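Local coordinates for dihydroorotate dehydrogenase (Schistosoma mansoni, PDB 6UY4), which probably catalyses the FMN-dependent oxidation of (S)-dihydroorotate to orotate by a quinone in de novo pyrimidine synthesis, as a type 2 member of its family, at residues C75-L80 against A325-G330; A136-C141 against V282-A287; S223-A228 against T236-K241; P306-S311 against A340-N345. All blocks are in the same frame, centred on the assembly; numbering follows the deposited sequence.

Interaction 1 of 4, residues C75-L80 against A325-G330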
loop_
_atom_site.group_PDB
_atom_site.type_symbol
_atom_site.label_atom_id
_atom_site.label_comp_id
_atom_site.label_asym_id
_atom_site.label_seq_id
_atom_site.Cartn_x
_atom_site.Cartn_y
_atom_site.Cartn_z
ATOM N N CYS A 75 16.961 8.987 -4.842
ATOM C CA CYS A 75 16.110 9.522 -5.892
ATOM C C CYS A 75 15.318 10.705 -5.355
ATOM O O CYS A 75 15.268 10.955 -4.147
ATOM C CB CYS A 75 15.167 8.447 -6.449
ATOM S SG CYS A 75 14.288 7.497 -5.185
ATOM N N LYS A 76 14.694 11.434 -6.278
ATOM C CA LYS A 76 13.867 12.593 -5.955
ATOM C C LYS A 76 12.527 12.431 -6.658
ATOM O O LYS A 76 12.457 12.490 -7.890
ATOM C CB LYS A 76 14.552 13.896 -6.374
ATOM C CG LYS A 76 15.800 14.223 -5.570
ATOM C CD LYS A 76 16.502 15.459 -6.106
ATOM C CE LYS A 76 17.043 15.226 -7.507
ATOM N NZ LYS A 76 17.771 16.418 -8.023
ATOM N N VAL A 77 11.470 12.215 -5.880
ATOM C CA VAL A 77 10.116 12.071 -6.399
ATOM C C VAL A 77 9.227 13.081 -5.686
ATOM O O VAL A 77 9.294 13.211 -4.457
ATOM C CB VAL A 77 9.575 10.641 -6.209
ATOM C CG1 VAL A 77 8.234 10.482 -6.902
ATOM C CG2 VAL A 77 10.575 9.620 -6.737
ATOM N N PHE A 78 8.400 13.793 -6.456
ATOM C CA PHE A 78 7.568 14.883 -5.941
ATOM C C PHE A 78 8.407 15.932 -5.216
ATOM O O PHE A 78 7.947 16.554 -4.255
ATOM C CB PHE A 78 6.460 14.365 -5.019
ATOM C CG PHE A 78 5.685 13.211 -5.585
ATOM C CD1 PHE A 78 4.936 13.361 -6.739
ATOM C CD2 PHE A 78 5.694 11.980 -4.952
ATOM C CE1 PHE A 78 4.220 12.299 -7.260
ATOM C CE2 PHE A 78 4.980 10.914 -5.466
ATOM C CZ PHE A 78 4.242 11.075 -6.622
ATOM N N GLY A 79 9.643 16.131 -5.668
ATOM C CA GLY A 79 10.548 17.047 -5.006
ATOM C C GLY A 79 11.035 16.597 -3.649
ATOM O O GLY A 79 11.609 17.408 -2.915
ATOM N N LEU A 80 10.827 15.334 -3.288
ATOM C CA LEU A 80 11.225 14.799 -1.994
ATOM C C LEU A 80 12.412 13.863 -2.163
ATOM O O LEU A 80 12.481 13.103 -3.135
ATOM C CB LEU A 80 10.066 14.055 -1.328
ATOM C CG LEU A 80 8.828 14.888 -0.990
ATOM C CD1 LEU A 80 7.720 14.002 -0.448
ATOM C CD2 LEU A 80 9.180 15.980 0.004
ATOM N N ALA A 325 4.036 10.855 -17.812
ATOM C CA ALA A 325 3.839 12.233 -17.373
ATOM C C ALA A 325 3.868 12.360 -15.854
ATOM O O ALA A 325 4.357 13.365 -15.326
ATOM C CB ALA A 325 2.523 12.776 -17.926
ATOM N N ILE A 326 3.352 11.366 -15.137
ATOM C CA ILE A 326 3.280 11.433 -13.679
ATOM C C ILE A 326 4.066 10.278 -13.070
ATOM O O ILE A 326 4.161 9.203 -13.680
ATOM C CB ILE A 326 1.821 11.430 -13.195
ATOM C CG1 ILE A 326 1.073 10.211 -13.738
ATOM C CG2 ILE A 326 1.120 12.718 -13.605
ATOM C CD1 ILE A 326 -0.362 10.110 -13.259
ATOM N N PRO A 327 4.657 10.458 -11.889
ATOM C CA PRO A 327 5.381 9.353 -11.249
ATOM C C PRO A 327 4.452 8.201 -10.896
ATOM O O PRO A 327 3.264 8.386 -10.623
ATOM C CB PRO A 327 5.969 9.997 -9.988
ATOM C CG PRO A 327 6.022 11.456 -10.295
ATOM C CD PRO A 327 4.836 11.728 -11.166
ATOM N N LEU A 328 5.015 6.996 -10.901
ATOM C CA LEU A 328 4.278 5.782 -10.587
ATOM C C LEU A 328 4.991 5.018 -9.481
ATOM O O LEU A 328 6.218 5.052 -9.370
ATOM C CB LEU A 328 4.121 4.888 -11.821
ATOM C CG LEU A 328 3.440 5.530 -13.030
ATOM C CD1 LEU A 328 3.393 4.553 -14.190
ATOM C CD2 LEU A 328 2.043 6.002 -12.666
ATOM N N ILE A 329 4.204 4.324 -8.664
ATOM C CA ILE A 329 4.716 3.511 -7.568
ATOM C C ILE A 329 4.303 2.071 -7.836
ATOM O O ILE A 329 3.118 1.726 -7.730
ATOM C CB ILE A 329 4.208 3.990 -6.203
ATOM C CG1 ILE A 329 4.670 5.424 -5.935
ATOM C CG2 ILE A 329 4.686 3.059 -5.102
ATOM C CD1 ILE A 329 4.308 5.935 -4.553
ATOM N N GLY A 330 5.272 1.232 -8.190
ATOM C CA GLY A 330 5.000 -0.170 -8.438
ATOM C C GLY A 330 4.900 -0.977 -7.161
ATOM O O GLY A 330 5.864 -1.065 -6.395
#

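Interaction 2 of 4, residues A136-C141 against V282-A287. With FMN (flavin mononucleotide), chain G.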
loop_
_atom_site.group_PDB
_atom_site.type_symbol
_atom_site.label_atom_id
_atom_site.label_comp_id
_atom_site.label_asym_id
_atom_site.label_seq_id
_atom_site.Cartn_x
_atom_site.Cartn_y
_atom_site.Cartn_z
ATOM N N ALA A 136 2.223 -16.021 -0.077
ATOM C CA ALA A 136 1.105 -15.144 -0.384
ATOM C C ALA A 136 0.231 -14.963 0.850
ATOM O O ALA A 136 0.324 -15.711 1.827
ATOM C CB ALA A 136 0.270 -15.693 -1.548
ATOM N N VAL A 137 -0.625 -13.944 0.792
ATOM C CA VAL A 137 -1.571 -13.632 1.858
ATOM C C VAL A 137 -2.908 -13.267 1.226
ATOM O O VAL A 137 -2.957 -12.533 0.234
ATOM C CB VAL A 137 -1.064 -12.486 2.762
ATOM C CG1 VAL A 137 -2.129 -12.082 3.772
ATOM C CG2 VAL A 137 0.216 -12.887 3.480
ATOM N N VAL A 138 -3.991 -13.790 1.796
ATOM C CA VAL A 138 -5.353 -13.431 1.412
ATOM C C VAL A 138 -6.000 -12.725 2.596
ATOM O O VAL A 138 -6.063 -13.283 3.700
ATOM C CB VAL A 138 -6.170 -14.662 0.991
ATOM C CG1 VAL A 138 -7.617 -14.270 0.726
ATOM C CG2 VAL A 138 -5.555 -15.316 -0.238
ATOM N N ASN A 139 -6.480 -11.502 2.375
ATOM C CA ASN A 139 -7.042 -10.687 3.442
ATOM C C ASN A 139 -8.353 -10.055 2.996
ATOM O O ASN A 139 -8.560 -9.779 1.810
ATOM C CB ASN A 139 -6.068 -9.583 3.883
ATOM C CG ASN A 139 -6.227 -8.304 3.076
ATOM O OD1 ASN A 139 -6.976 -7.403 3.458
ATOM N ND2 ASN A 139 -5.522 -8.220 1.953
ATOM N N ARG A 140 -9.235 -9.827 3.970
ATOM C CA ARG A 140 -10.491 -9.113 3.766
ATOM C C ARG A 140 -10.765 -8.258 5.005
ATOM O O ARG A 140 -11.803 -8.358 5.655
ATOM C CB ARG A 140 -11.639 -10.080 3.478
ATOM C CG ARG A 140 -11.747 -11.244 4.452
ATOM C CD ARG A 140 -13.061 -11.991 4.274
ATOM N NE ARG A 140 -13.190 -13.114 5.200
ATOM C CZ ARG A 140 -12.928 -14.379 4.884
ATOM N NH1 ARG A 140 -12.520 -14.690 3.661
ATOM N NH2 ARG A 140 -13.075 -15.334 5.792
ATOM N N CYS A 141 -9.803 -7.393 5.339
ATOM C CA CYS A 141 -9.896 -6.604 6.564
ATOM C C CYS A 141 -11.089 -5.656 6.524
ATOM O O CYS A 141 -11.902 -5.622 7.455
ATOM C CB CYS A 141 -8.598 -5.827 6.785
ATOM S SG CYS A 141 -7.124 -6.861 6.935
ATOM N N VAL A 282 -9.448 -21.767 -0.712
ATOM C CA VAL A 282 -9.516 -22.973 0.103
ATOM C C VAL A 282 -8.129 -23.500 0.446
ATOM O O VAL A 282 -7.977 -24.238 1.426
ATOM C CB VAL A 282 -10.344 -24.067 -0.599
ATOM C CG1 VAL A 282 -11.758 -23.577 -0.868
ATOM C CG2 VAL A 282 -9.671 -24.506 -1.890
ATOM N N ALA A 283 -7.109 -23.135 -0.333
ATOM C CA ALA A 283 -5.761 -23.626 -0.076
ATOM C C ALA A 283 -5.126 -22.974 1.145
ATOM O O ALA A 283 -4.173 -23.530 1.701
ATOM C CB ALA A 283 -4.876 -23.400 -1.302
ATOM N N CYS A 284 -5.629 -21.819 1.576
ATOM C CA CYS A 284 -5.052 -21.096 2.699
ATOM C C CYS A 284 -6.036 -20.854 3.834
ATOM O O CYS A 284 -5.674 -20.192 4.814
ATOM C CB CYS A 284 -4.478 -19.753 2.227
ATOM S SG CYS A 284 -5.688 -18.650 1.466
ATOM N N GLY A 285 -7.260 -21.366 3.738
ATOM C CA GLY A 285 -8.247 -21.185 4.779
ATOM C C GLY A 285 -9.167 -19.998 4.598
ATOM O O GLY A 285 -10.032 -19.772 5.453
ATOM N N ALA A 286 -9.007 -19.229 3.518
ATOM C CA ALA A 286 -9.897 -18.100 3.273
ATOM C C ALA A 286 -11.312 -18.544 2.930
ATOM O O ALA A 286 -12.254 -17.771 3.127
ATOM C CB ALA A 286 -9.339 -17.225 2.150
ATOM N N ALA A 287 -11.480 -19.764 2.423
ATOM C CA ALA A 287 -12.784 -20.315 2.102
ATOM C C ALA A 287 -12.935 -21.683 2.755
ATOM O O ALA A 287 -11.961 -22.442 2.836
ATOM C CB ALA A 287 -12.978 -20.437 0.584
HETATM N N1 FMN G . -3.819 -1.272 0.623
HETATM C C2 FMN G . -4.394 -0.041 0.868
HETATM O O2 FMN G . -4.367 0.834 0.005
HETATM N N3 FMN G . -5.000 0.213 2.082
HETATM C C4 FMN G . -5.035 -0.764 3.056
HETATM O O4 FMN G . -5.576 -0.537 4.138
HETATM C C4A FMN G . -4.458 -2.005 2.813
HETATM N N5 FMN G . -4.491 -2.985 3.783
HETATM C C5A FMN G . -3.914 -4.214 3.542
HETATM C C6 FMN G . -3.949 -5.197 4.525
HETATM C C7 FMN G . -3.374 -6.439 4.290
HETATM C C7M FMN G . -3.415 -7.496 5.355
HETATM C C8 FMN G . -2.760 -6.700 3.068
HETATM C C8M FMN G . -2.137 -8.040 2.811
HETATM C C9 FMN G . -2.727 -5.715 2.085
HETATM C C9A FMN G . -3.302 -4.470 2.318
HETATM N N10 FMN G . -3.269 -3.484 1.346
HETATM C C10 FMN G . -3.849 -2.256 1.591
HETATM C "C1'" FMN G . -2.621 -3.734 0.018
HETATM C "C2'" FMN G . -1.135 -3.404 0.076
HETATM O "O2'" FMN G . -0.955 -2.084 0.537
HETATM C "C3'" FMN G . -0.495 -3.535 -1.299
HETATM O "O3'" FMN G . -1.235 -2.785 -2.237
HETATM C "C4'" FMN G . -0.414 -4.985 -1.766
HETATM O "O4'" FMN G . -0.431 -5.867 -0.665
HETATM C "C5'" FMN G . 0.880 -5.172 -2.540
HETATM O "O5'" FMN G . 1.133 -6.535 -2.769
HETATM P P FMN G . 2.423 -7.204 -2.082
HETATM O O1P FMN G . 2.508 -8.638 -2.541
HETATM O O2P FMN G . 3.674 -6.445 -2.460
HETATM O O3P FMN G . 2.239 -7.175 -0.587
#

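Interaction 3 of 4, residues S223-A228 against T236-K241. With FMN (flavin mononucleotide), chain G.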
loop_
_atom_site.group_PDB
_atom_site.type_symbol
_atom_site.label_atom_id
_atom_site.label_comp_id
_atom_site.label_asym_id
_atom_site.label_seq_id
_atom_site.Cartn_x
_atom_site.Cartn_y
_atom_site.Cartn_z
ATOM N N SER A 223 -12.296 16.083 -8.687
ATOM C CA SER A 223 -12.531 17.523 -8.730
ATOM C C SER A 223 -12.649 18.098 -7.324
ATOM O O SER A 223 -12.002 19.098 -6.992
ATOM C CB SER A 223 -13.788 17.823 -9.548
ATOM O OG SER A 223 -13.980 19.218 -9.692
ATOM N N LYS A 224 -13.473 17.474 -6.479
ATOM C CA LYS A 224 -13.630 17.951 -5.109
ATOM C C LYS A 224 -12.348 17.767 -4.306
ATOM O O LYS A 224 -12.003 18.615 -3.474
ATOM C CB LYS A 224 -14.792 17.226 -4.432
ATOM C CG LYS A 224 -16.153 17.521 -5.038
ATOM C CD LYS A 224 -17.226 16.632 -4.433
ATOM C CE LYS A 224 -18.604 16.988 -4.961
ATOM N NZ LYS A 224 -19.628 15.982 -4.559
ATOM N N VAL A 225 -11.630 16.667 -4.541
ATOM C CA VAL A 225 -10.401 16.407 -3.797
ATOM C C VAL A 225 -9.336 17.442 -4.141
ATOM O O VAL A 225 -8.645 17.960 -3.255
ATOM C CB VAL A 225 -9.911 14.972 -4.063
ATOM C CG1 VAL A 225 -8.458 14.816 -3.647
ATOM C CG2 VAL A 225 -10.783 13.976 -3.317
ATOM N N LEU A 226 -9.190 17.768 -5.428
ATOM C CA LEU A 226 -8.200 18.766 -5.823
ATOM C C LEU A 226 -8.582 20.161 -5.342
ATOM O O LEU A 226 -7.699 20.977 -5.055
ATOM C CB LEU A 226 -8.015 18.756 -7.339
ATOM C CG LEU A 226 -7.302 17.517 -7.881
ATOM C CD1 LEU A 226 -7.087 17.637 -9.375
ATOM C CD2 LEU A 226 -5.982 17.306 -7.156
ATOM N N ALA A 227 -9.880 20.453 -5.251
ATOM C CA ALA A 227 -10.312 21.732 -4.697
ATOM C C ALA A 227 -9.912 21.852 -3.232
ATOM O O ALA A 227 -9.398 22.890 -2.797
ATOM C CB ALA A 227 -11.823 21.889 -4.860
ATOM N N ALA A 228 -10.145 20.792 -2.454
ATOM C CA ALA A 228 -9.713 20.788 -1.060
ATOM C C ALA A 228 -8.196 20.857 -0.956
ATOM O O ALA A 228 -7.656 21.521 -0.063
ATOM C CB ALA A 228 -10.242 19.541 -0.352
ATOM N N THR A 236 -0.043 19.703 -1.655
ATOM C CA THR A 236 0.395 18.367 -1.269
ATOM C C THR A 236 0.111 17.376 -2.395
ATOM O O THR A 236 -0.982 17.400 -2.974
ATOM C CB THR A 236 -0.314 17.930 0.013
ATOM O OG1 THR A 236 -0.121 18.924 1.027
ATOM C CG2 THR A 236 0.230 16.596 0.510
ATOM N N PRO A 237 1.062 16.507 -2.741
ATOM C CA PRO A 237 0.830 15.552 -3.833
ATOM C C PRO A 237 -0.354 14.637 -3.550
ATOM O O PRO A 237 -0.517 14.120 -2.442
ATOM C CB PRO A 237 2.143 14.765 -3.898
ATOM C CG PRO A 237 3.164 15.692 -3.327
ATOM C CD PRO A 237 2.453 16.468 -2.258
ATOM N N ILE A 238 -1.182 14.441 -4.572
ATOM C CA ILE A 238 -2.346 13.564 -4.503
ATOM C C ILE A 238 -2.100 12.384 -5.431
ATOM O O ILE A 238 -1.922 12.564 -6.642
ATOM C CB ILE A 238 -3.640 14.302 -4.884
ATOM C CG1 ILE A 238 -3.957 15.392 -3.859
ATOM C CG2 ILE A 238 -4.795 13.321 -4.997
ATOM C CD1 ILE A 238 -4.278 14.860 -2.483
ATOM N N LEU A 239 -2.088 11.180 -4.868
ATOM C CA LEU A 239 -1.861 9.963 -5.630
ATOM C C LEU A 239 -3.131 9.124 -5.679
ATOM O O LEU A 239 -3.966 9.174 -4.772
ATOM C CB LEU A 239 -0.715 9.137 -5.037
ATOM C CG LEU A 239 0.710 9.512 -5.450
ATOM C CD1 LEU A 239 1.109 10.883 -4.923
ATOM C CD2 LEU A 239 1.688 8.452 -4.978
ATOM N N LEU A 240 -3.266 8.348 -6.751
ATOM C CA LEU A 240 -4.422 7.491 -6.969
ATOM C C LEU A 240 -3.951 6.047 -7.052
ATOM O O LEU A 240 -3.143 5.704 -7.921
ATOM C CB LEU A 240 -5.165 7.893 -8.245
ATOM C CG LEU A 240 -6.672 7.654 -8.253
ATOM C CD1 LEU A 240 -7.331 8.401 -7.104
ATOM C CD2 LEU A 240 -7.277 8.067 -9.586
ATOM N N LYS A 241 -4.453 5.205 -6.153
ATOM C CA LYS A 241 -4.080 3.799 -6.095
ATOM C C LYS A 241 -5.198 2.964 -6.708
ATOM O O LYS A 241 -6.351 3.046 -6.270
ATOM C CB LYS A 241 -3.807 3.370 -4.655
ATOM C CG LYS A 241 -3.280 1.954 -4.513
ATOM C CD LYS A 241 -2.864 1.679 -3.078
ATOM C CE LYS A 241 -2.299 0.280 -2.923
ATOM N NZ LYS A 241 -1.844 0.028 -1.527
HETATM N N1 FMN G . -3.819 -1.272 0.623
HETATM C C2 FMN G . -4.394 -0.041 0.868
HETATM O O2 FMN G . -4.367 0.834 0.005
HETATM N N3 FMN G . -5.000 0.213 2.082
HETATM C C4 FMN G . -5.035 -0.764 3.056
HETATM O O4 FMN G . -5.576 -0.537 4.138
HETATM C C4A FMN G . -4.458 -2.005 2.813
HETATM N N5 FMN G . -4.491 -2.985 3.783
HETATM C C5A FMN G . -3.914 -4.214 3.542
HETATM C C6 FMN G . -3.949 -5.197 4.525
HETATM C C7 FMN G . -3.374 -6.439 4.290
HETATM C C7M FMN G . -3.415 -7.496 5.355
HETATM C C8 FMN G . -2.760 -6.700 3.068
HETATM C C8M FMN G . -2.137 -8.040 2.811
HETATM C C9 FMN G . -2.727 -5.715 2.085
HETATM C C9A FMN G . -3.302 -4.470 2.318
HETATM N N10 FMN G . -3.269 -3.484 1.346
HETATM C C10 FMN G . -3.849 -2.256 1.591
HETATM C "C1'" FMN G . -2.621 -3.734 0.018
HETATM C "C2'" FMN G . -1.135 -3.404 0.076
HETATM O "O2'" FMN G . -0.955 -2.084 0.537
HETATM C "C3'" FMN G . -0.495 -3.535 -1.299
HETATM O "O3'" FMN G . -1.235 -2.785 -2.237
HETATM C "C4'" FMN G . -0.414 -4.985 -1.766
HETATM O "O4'" FMN G . -0.431 -5.867 -0.665
HETATM C "C5'" FMN G . 0.880 -5.172 -2.540
HETATM O "O5'" FMN G . 1.133 -6.535 -2.769
HETATM P P FMN G . 2.423 -7.204 -2.082
HETATM O O1P FMN G . 2.508 -8.638 -2.541
HETATM O O2P FMN G . 3.674 -6.445 -2.460
HETATM O O3P FMN G . 2.239 -7.175 -0.587
#

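Interaction 4 of 4, residues P306-S311 against A340-N345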
loop_
_atom_site.group_PDB
_atom_site.type_symbol
_atom_site.label_atom_id
_atom_site.label_comp_id
_atom_site.label_asym_id
_atom_site.label_seq_id
_atom_site.Cartn_x
_atom_site.Cartn_y
_atom_site.Cartn_z
ATOM N N PRO A 306 2.331 -14.479 -6.136
ATOM C CA PRO A 306 1.402 -14.703 -7.260
ATOM C C PRO A 306 0.848 -13.427 -7.873
ATOM O O PRO A 306 0.232 -13.498 -8.945
ATOM C CB PRO A 306 0.281 -15.541 -6.630
ATOM C CG PRO A 306 0.927 -16.224 -5.491
ATOM C CD PRO A 306 1.921 -15.247 -4.945
ATOM N N LEU A 307 1.047 -12.272 -7.239
ATOM C CA LEU A 307 0.546 -11.005 -7.751
ATOM C C LEU A 307 1.540 -10.291 -8.659
ATOM O O LEU A 307 1.124 -9.451 -9.466
ATOM C CB LEU A 307 0.173 -10.087 -6.579
ATOM C CG LEU A 307 -0.359 -8.681 -6.867
ATOM C CD1 LEU A 307 -1.646 -8.752 -7.667
ATOM C CD2 LEU A 307 -0.566 -7.912 -5.573
ATOM N N PHE A 308 2.832 -10.622 -8.565
ATOM C CA PHE A 308 3.859 -9.830 -9.235
ATOM C C PHE A 308 3.630 -9.754 -10.740
ATOM O O PHE A 308 3.758 -8.678 -11.337
ATOM C CB PHE A 308 5.245 -10.404 -8.941
ATOM C CG PHE A 308 6.327 -9.834 -9.813
ATOM C CD1 PHE A 308 6.857 -8.583 -9.553
ATOM C CD2 PHE A 308 6.808 -10.549 -10.897
ATOM C CE1 PHE A 308 7.849 -8.055 -10.359
ATOM C CE2 PHE A 308 7.799 -10.026 -11.705
ATOM C CZ PHE A 308 8.321 -8.779 -11.435
ATOM N N GLU A 309 3.302 -10.881 -11.375
ATOM C CA GLU A 309 3.198 -10.895 -12.831
ATOM C C GLU A 309 2.066 -9.999 -13.320
ATOM O O GLU A 309 2.225 -9.265 -14.303
ATOM C CB GLU A 309 3.009 -12.326 -13.332
ATOM C CG GLU A 309 2.914 -12.441 -14.845
ATOM C CD GLU A 309 2.858 -13.879 -15.321
ATOM O OE1 GLU A 309 3.088 -14.791 -14.500
ATOM O OE2 GLU A 309 2.582 -14.096 -16.520
ATOM N N LYS A 310 0.918 -10.034 -12.642
ATOM C CA LYS A 310 -0.228 -9.243 -13.082
ATOM C C LYS A 310 -0.053 -7.767 -12.746
ATOM O O LYS A 310 -0.253 -6.901 -13.606
ATOM C CB LYS A 310 -1.514 -9.787 -12.457
ATOM C CG LYS A 310 -2.781 -9.252 -13.102
ATOM C CD LYS A 310 -4.015 -9.967 -12.581
ATOM C CE LYS A 310 -5.261 -9.530 -13.337
ATOM N NZ LYS A 310 -6.480 -10.242 -12.861
ATOM N N SER A 311 0.324 -7.461 -11.502
ATOM C CA SER A 311 0.458 -6.066 -11.092
ATOM C C SER A 311 1.545 -5.348 -11.881
ATOM O O SER A 311 1.456 -4.133 -12.091
ATOM C CB SER A 311 0.747 -5.980 -9.593
ATOM O OG SER A 311 1.959 -6.635 -9.265
ATOM N N ALA A 340 11.699 -5.629 -8.104
ATOM C CA ALA A 340 11.624 -4.175 -8.025
ATOM C C ALA A 340 12.238 -3.527 -9.258
ATOM O O ALA A 340 11.742 -2.502 -9.742
ATOM C CB ALA A 340 12.316 -3.681 -6.756
ATOM N N LEU A 341 13.315 -4.113 -9.785
ATOM C CA LEU A 341 13.929 -3.567 -10.992
ATOM C C LEU A 341 13.011 -3.728 -12.197
ATOM O O LEU A 341 12.986 -2.867 -13.085
ATOM C CB LEU A 341 15.278 -4.237 -11.246
ATOM C CG LEU A 341 16.086 -3.673 -12.415
ATOM C CD1 LEU A 341 16.260 -2.170 -12.262
ATOM C CD2 LEU A 341 17.437 -4.362 -12.523
ATOM N N SER A 342 12.251 -4.826 -12.248
ATOM C CA SER A 342 11.277 -5.000 -13.321
ATOM C C SER A 342 10.217 -3.906 -13.277
ATOM O O SER A 342 9.841 -3.352 -14.317
ATOM C CB SER A 342 10.629 -6.381 -13.223
ATOM O OG SER A 342 11.599 -7.410 -13.314
ATOM N N LYS A 343 9.734 -3.574 -12.077
ATOM C CA LYS A 343 8.742 -2.513 -11.946
ATOM C C LYS A 343 9.343 -1.150 -12.265
ATOM O O LYS A 343 8.702 -0.326 -12.928
ATOM C CB LYS A 343 8.146 -2.516 -10.538
ATOM C CG LYS A 343 7.275 -3.723 -10.224
ATOM C CD LYS A 343 6.598 -3.577 -8.870
ATOM C CE LYS A 343 5.747 -4.793 -8.539
ATOM N NZ LYS A 343 4.631 -4.985 -9.508
ATOM N N LEU A 344 10.569 -0.892 -11.801
ATOM C CA LEU A 344 11.205 0.391 -12.085
ATOM C C LEU A 344 11.469 0.561 -13.577
ATOM O O LEU A 344 11.308 1.661 -14.118
ATOM C CB LEU A 344 12.504 0.525 -11.288
ATOM C CG LEU A 344 12.370 0.657 -9.769
ATOM C CD1 LEU A 344 13.738 0.776 -9.120
ATOM C CD2 LEU A 344 11.496 1.845 -9.398
ATOM N N ASN A 345 11.871 -0.514 -14.258
ATOM C CA ASN A 345 12.073 -0.429 -15.701
ATOM C C ASN A 345 10.752 -0.320 -16.449
ATOM O O ASN A 345 10.709 0.240 -17.549
ATOM C CB ASN A 345 12.864 -1.639 -16.200
ATOM C CG ASN A 345 14.306 -1.626 -15.734
ATOM O OD1 ASN A 345 14.886 -0.565 -15.501
ATOM N ND2 ASN A 345 14.894 -2.809 -15.598
#

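Interaction 1 of 4, residues C75-L80 against A325-G330
The phenyl ring of Phe-78 overlaps the ring of Pro-327. Phe-78 sits in the type I' turn, Val-77 to Leu-80, of a beta hairpin formed by strands 75-77 and 80-82. Pro-327 comes just before strand 328-331 of the parallel barrel sheet. The hairpin lies at the N-terminal end of the (beta/alpha)8 barrel of this family, and Phe-78 also touches Pro-237 and Leu-239 at the start of strand 238-242. CE1 of Phe-78 is 3.6 Å from CG of Pro-327. The two rings meet at a slant, and CZ of Phe-78 reaches on to CB of Pro-327 at 3.9 Å. CG of Phe-78 lies anti to its own carbonyl carbon (chi1 -49°), which carries the ring away from the turn and over to the proline. Val-77 adds a second apolar touch, its CG1 lying 3.9 Å from CB of Pro-327. This same methyl also sits 3.5 Å above the plane of the Phe-78 ring, toward the rim, so it touches both rings. No hydrogen bond joins the segments; the contact is apolar, and Pro-327 keeps its backbone bond to Met-268 in the next strand. Leu-350 extends the apolar surroundings by touching Val-77. The turn holds its own shape through paired backbone bonds: Val-77 N gives to Leu-80 O at 3.1 Å, and Leu-80 N gives to Val-77 O at 2.9 Å.

Interaction 2 of 4, residues A136-C141 against V282-A287
The small antiparallel sheet beside the flavin holds strand 136-139, and the loop 282-287 that follows helix 278-282 packs on it. Val-138 meets this loop with both methyls. CG1 of Val-138 rests on CB of Ala-286 at 3.7 Å, and CG2 of Val-138 lies 3.7 Å from SG of Cys-284. CG1 stands anti to the backbone N (chi1 175°), which spreads the two methyls over separate partners. Arg-140 supplies the polar link. Its NH1 gives a nearly straight hydrogen bond (169°) to Ala-286 O. The oxygen lies in the guanidinium plane, and the N-H arrives on a carbonyl lone pair. NH1 also bonds to Tyr-299 O, so two backbone carbonyls share this one nitrogen. Alternation along the strand turns Asn-139 the other way, toward FMN. There its amide lies against the dimethylbenzene end of the flavin, with ND2 of Asn-139 3.3 Å from C8 of FMN.

Interaction 3 of 4, residues S223-A228 against T236-K241
Val-225 and Ile-238 carry the packing between helix 215-230 and strand 238-242, successive elements of a beta-alpha-beta unit in the barrel. The buried side rests on two ordinary apolar approaches centred on Ile-238. CG1 of Val-225 meets CG2 of Ile-238 at 4.2 Å, and CD2 of Leu-226 comes within 4.3 Å of CG1 of Ile-238. CG1 of Ile-238 lies anti to the carbonyl carbon (chi1 -65°) and CG2 anti to the backbone N, and the two branches meet Leu-226 and Val-225. Ile-199 and Val-187 also touch Val-225. By contrast, the far side of the helix, with Ala-227, is exposed, and Lys-224 turns instead to helix 179-190. Further along the strand, NZ of Lys-241 bonds to O2 of FMN at 3.1 Å, to N1 of FMN at 3.2 Å and to O3' of FMN at 3.0 Å, with a weak bond to O2' of FMN. The apolar contact thus sets helix against strand without directed bonds, whereas NZ grips both the pyrimidine edge and the ribityl chain of the flavin.

Interaction 4 of 4, residues P306-S311 against A340-N345
Helix segments 306-311 and 340-345 run nearly parallel, with 13° between their directions and 11.1 Å between their axes. Ser-311 and Lys-343 are the closest pair by backbone, yet their CA atoms are 9.1 Å apart. Phe-308 and Lys-343 bridge the gap to two serines. Phe-308 reaches across with CG anti to its backbone N (chi1 168°). Its CZ meets CB of Ser-342 at 3.8 Å, in plane at the ring edge. The helices flank strand 328-331 of the alpha/beta barrel, one before and one after it in the chain, and Leu-307 of the first touches FMN. Lys-343 passes alongside Phe-308, its CE 4.1 Å from CD1 of the ring. The lysine bends at its last torsion (chi4 -62°), and its NZ gives a hydrogen bond of 3.1 Å to OG of Ser-311 and another to Thr-312 OG1. OG of Ser-311 in turn donates to Leu-307 O at 2.9 Å, from above the carbonyl plane, with a weak further bond to Gly-332 O. Leu-307 O also accepts from Ser-311 N.

In the fold
Interactions 1, 3 and 4 all involve the parallel barrel sheet or helices packed around it. Interaction 2 belongs to the small antiparallel sheet, and its centre lies about 32 Å from those of interactions 1 and 3. Only interaction 3 has all its touching residues buried; the others are partly buried. Between their segments, interactions 1 and 3 are apolar, and they join directly, with CZ of Phe-78 3.6 Å from CD1 of Leu-239. Interaction 2 adds an arginine-to-carbonyl bond and interaction 4 a lysine-to-serine bond. Lys-343 also packs on Gly-330, linking interactions 1 and 4, while Ala-136 and Pro-306 link 2 and 4. Segments 136-141 and 236-241 approach FMN from different parts of the fold.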